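Local coordinates for protein plasmid stabilization system (Mesorhizobium opportunistum, PDB 5CEG) that probably acts as the ParE-type toxin of a type II toxin-antitoxin system, a member of the RelE toxin family, at residues B[17-22]-B[101-106]. Sequence-based numbering, arbitrary orientation. Where two conformers were deposited one is given.
Sequences VRLVWS and VEIVRV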
ATOM      1  N   VAL B  17     -10.799 -38.429  11.437  1.00 25.95           N
ATOM      2  CA  VAL B  17     -10.912 -38.032  12.836  1.00 21.74           C
ATOM      3  C   VAL B  17     -12.204 -37.239  13.036  1.00 20.96           C
ATOM      4  O   VAL B  17     -12.812 -36.786  12.057  1.00 21.39           O
ATOM      5  CB  VAL B  17      -9.698 -37.195  13.296  1.00 28.37           C
ATOM      6  CG1 VAL B  17      -8.410 -37.841  12.834  1.00 25.42           C
ATOM      7  CG2 VAL B  17      -9.787 -35.780  12.769  1.00 20.51           C
ATOM      8  N   ARG B  18     -12.630 -37.082  14.293  1.00 18.58           N
ATOM      9  CA  ARG B  18     -13.805 -36.265  14.597  1.00 17.49           C
ATOM     10  C   ARG B  18     -13.500 -34.805  14.284  1.00 15.36           C
ATOM     11  O   ARG B  18     -12.449 -34.301  14.665  1.00 21.10           O
ATOM     12  CB  ARG B  18     -14.231 -36.399  16.065  1.00 16.59           C
ATOM     13  CG  ARG B  18     -15.474 -35.575  16.423  1.00 22.44           C
ATOM     14  CD  ARG B  18     -16.404 -36.332  17.352  1.00 30.02           C
ATOM     15  NE  ARG B  18     -17.440 -35.516  17.987  1.00 24.88           N
ATOM     16  CZ  ARG B  18     -18.719 -35.488  17.617  1.00 20.46           C
ATOM     17  NH1 ARG B  18     -19.141 -36.209  16.586  1.00 19.23           N
ATOM     18  NH2 ARG B  18     -19.583 -34.735  18.280  1.00 17.81           N
ATOM     19  N   LEU B  19     -14.413 -34.142  13.595  1.00 12.77           N
ATOM     20  CA  LEU B  19     -14.213 -32.730  13.296  1.00 12.79           C
ATOM     21  C   LEU B  19     -15.374 -31.923  13.847  1.00 13.67           C
ATOM     22  O   LEU B  19     -16.542 -32.189  13.553  1.00 14.48           O
ATOM     23  CB  LEU B  19     -14.054 -32.498  11.787  1.00 19.96           C
ATOM     24  CG  LEU B  19     -13.503 -31.108  11.408  1.00 18.32           C
ATOM     25  CD1 LEU B  19     -12.525 -31.199  10.243  1.00 22.01           C
ATOM     26  CD2 LEU B  19     -14.630 -30.177  11.067  1.00 22.03           C
ATOM     27  N   VAL B  20     -15.041 -30.928  14.658  1.00 12.62           N
ATOM     28  CA  VAL B  20     -16.034 -30.072  15.270  1.00 11.17           C
ATOM     29  C   VAL B  20     -15.677 -28.615  14.999  1.00 11.92           C
ATOM     30  O   VAL B  20     -14.545 -28.310  14.606  1.00 11.70           O
ATOM     31  CB  VAL B  20     -16.145 -30.327  16.786  1.00 11.59           C
ATOM     32  CG1 VAL B  20     -16.729 -31.746  17.038  1.00 15.39           C
ATOM     33  CG2 VAL B  20     -14.785 -30.203  17.456  1.00 12.43           C
ATOM     34  N   TRP B  21     -16.665 -27.744  15.177  1.00 10.11           N
ATOM     35  CA  TRP B  21     -16.526 -26.316  14.881  1.00 10.55           C
ATOM     36  C   TRP B  21     -16.919 -25.531  16.119  1.00 13.36           C
ATOM     37  O   TRP B  21     -17.920 -25.840  16.755  1.00 12.23           O
ATOM     38  CB  TRP B  21     -17.420 -25.896  13.704  1.00 11.10           C
ATOM     39  CG  TRP B  21     -17.269 -26.684  12.427  1.00 13.74           C
ATOM     40  CD1 TRP B  21     -17.603 -27.999  12.225  1.00 14.91           C
ATOM     41  CD2 TRP B  21     -16.794 -26.195  11.158  1.00 11.45           C
ATOM     42  NE1 TRP B  21     -17.348 -28.361  10.922  1.00 13.22           N
ATOM     43  CE2 TRP B  21     -16.854 -27.273  10.246  1.00 11.79           C
ATOM     44  CE3 TRP B  21     -16.319 -24.955  10.707  1.00 12.10           C
ATOM     45  CZ2 TRP B  21     -16.458 -27.147   8.915  1.00 12.72           C
ATOM     46  CZ3 TRP B  21     -15.920 -24.836   9.391  1.00 10.92           C
ATOM     47  CH2 TRP B  21     -15.996 -25.925   8.506  1.00 11.93           C
ATOM     48  N   SER B  22     -16.148 -24.509  16.475  1.00 11.33           N
ATOM     49  CA  SER B  22     -16.558 -23.666  17.589  1.00 11.33           C
ATOM     50  C   SER B  22     -17.883 -22.985  17.263  1.00  9.94           C
ATOM     51  O   SER B  22     -18.216 -22.758  16.100  1.00 10.82           O
ATOM     52  CB  SER B  22     -15.482 -22.618  17.902  1.00 10.32           C
ATOM     53  OG  SER B  22     -15.585 -21.531  16.986  1.00 11.64           O
ATOM     54  N   VAL B 101     -10.275 -32.621  15.428  1.00 13.50           N
ATOM     55  CA  VAL B 101      -9.880 -31.351  14.831  1.00 11.08           C
ATOM     56  C   VAL B 101     -10.957 -30.368  15.241  1.00 11.18           C
ATOM     57  O   VAL B 101     -12.137 -30.652  15.053  1.00 12.95           O
ATOM     58  CB  VAL B 101      -9.779 -31.446  13.303  1.00 13.17           C
ATOM     59  CG1 VAL B 101      -9.812 -30.046  12.667  1.00 14.94           C
ATOM     60  CG2 VAL B 101      -8.509 -32.194  12.920  1.00 14.31           C
ATOM     61  N   GLU B 102     -10.575 -29.230  15.826  1.00  9.84           N
ATOM     62  CA  GLU B 102     -11.543 -28.162  16.066  1.00 10.16           C
ATOM     63  C   GLU B 102     -11.268 -26.975  15.151  1.00 11.47           C
ATOM     64  O   GLU B 102     -10.194 -26.384  15.228  1.00 11.25           O
ATOM     65  CB  GLU B 102     -11.524 -27.664  17.523  1.00 11.34           C
ATOM     66  CG  GLU B 102     -12.515 -26.479  17.707  1.00 11.97           C
ATOM     67  CD  GLU B 102     -12.511 -25.824  19.080  1.00 15.89           C
ATOM     68  OE1 GLU B 102     -11.853 -26.334  20.009  1.00 18.23           O
ATOM     69  OE2 GLU B 102     -13.208 -24.791  19.222  1.00 17.92           O
ATOM     70  N   ILE B 103     -12.221 -26.645  14.286  1.00  9.44           N
ATOM     71  CA  ILE B 103     -12.112 -25.417  13.501  0.64  9.42           C
ATOM     72  C   ILE B 103     -12.601 -24.269  14.383  1.00  9.47           C
ATOM     73  O   ILE B 103     -13.760 -24.217  14.797  1.00 11.26           O
ATOM     74  CB  ILE B 103     -12.891 -25.514  12.178  0.64 10.22           C
ATOM     75  CG1 ILE B 103     -12.304 -26.658  11.343  0.64 11.64           C
ATOM     76  CG2 ILE B 103     -12.823 -24.189  11.422  0.64 10.99           C
ATOM     77  CD1 ILE B 103     -12.946 -26.858   9.983  0.64 11.53           C
ATOM     78  N   VAL B 104     -11.675 -23.365  14.697  1.00  8.57           N
ATOM     79  CA  VAL B 104     -11.951 -22.313  15.672  1.00 10.22           C
ATOM     80  C   VAL B 104     -12.591 -21.059  15.052  1.00  8.57           C
ATOM     81  O   VAL B 104     -13.508 -20.476  15.634  1.00  9.32           O
ATOM     82  CB  VAL B 104     -10.650 -21.960  16.416  1.00  8.42           C
ATOM     83  CG1 VAL B 104     -10.881 -20.824  17.421  1.00 10.02           C
ATOM     84  CG2 VAL B 104     -10.122 -23.202  17.143  1.00  9.17           C
ATOM     85  N   ARG B 105     -12.124 -20.649  13.864  1.00  8.54           N
ATOM     86  CA  ARG B 105     -12.738 -19.538  13.104  1.00  7.49           C
ATOM     87  C   ARG B 105     -12.650 -19.806  11.611  1.00  7.58           C
ATOM     88  O   ARG B 105     -11.748 -20.520  11.159  1.00  9.98           O
ATOM     89  CB  ARG B 105     -12.053 -18.182  13.351  1.00  8.09           C
ATOM     90  CG  ARG B 105     -12.069 -17.683  14.778  1.00 10.11           C
ATOM     91  CD  ARG B 105     -13.478 -17.404  15.281  1.00 10.60           C
ATOM     92  NE  ARG B 105     -14.248 -16.395  14.541  1.00 10.70           N
ATOM     93  CZ  ARG B 105     -14.461 -15.151  14.965  1.00  8.64           C
ATOM     94  NH1 ARG B 105     -13.913 -14.725  16.099  1.00  9.94           N
ATOM     95  NH2 ARG B 105     -15.240 -14.338  14.259  1.00 11.08           N
ATOM     96  N   VAL B 106     -13.562 -19.195  10.870  1.00  8.18           N
ATOM     97  CA  VAL B 106     -13.439 -19.062   9.417  1.00 10.74           C
ATOM     98  C   VAL B 106     -13.325 -17.562   9.106  1.00  9.20           C
ATOM     99  O   VAL B 106     -14.279 -16.805   9.301  1.00 10.22           O
ATOM    100  CB  VAL B 106     -14.640 -19.670   8.673  1.00  8.70           C
ATOM    101  CG1 VAL B 106     -14.403 -19.603   7.161  1.00 10.35           C
ATOM    102  CG2 VAL B 106     -14.871 -21.125   9.117  1.00 11.09           C
TER
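Ile103 pushes its CD1 methyl against one face of the Trp21 indole, 3.5 Å from the centroid of the six-membered ring and 12° off its normal, a CH-pi contact. The two side chains lie side by side; chi1 of -61° sends CG1 and CD1 of Ile103 along the Trp21 ring, and Ile103 CG2 sits under Trp21 CE3 at 3.6 Å. Val106 CG2 abuts the indole edge in its plane, and Leu19 CD2 touches the same Ile103 CD1, 3.9 Å away. Leu19 also sets CD1 against Val101 CG1. Branched residues suit this face, their methyls filling the hollows between neighbours beneath helices 23-37 and 41-60. Four backbone hydrogen bonds, including Val20 N to Val101 O at 2.9 Å, hold the strands in parallel register.

The opposite face carries Val20 and Glu102, whose extended chain brings OE2 within 3.4 Å of Ser22 CB; outside this strand pair, OE1 is paired with a basic side chain of another protein's chain. The small Ser22 gives its OG to Val104 O at 2.7 Å, 30° out of the carbonyl plane, and also N-caps helix 23-37 at Ala25 N. Val104 and Arg105, both opposite Leu86, form a classic beta bulge. Strand 18-21, outermost within this chain and bonded through the Trp21 backbone to another protein's chain, runs parallel to strand 100-108 although two helices and three strands separate them in sequence, fitting the mixed sheet of the RelE/ParE toxin fold.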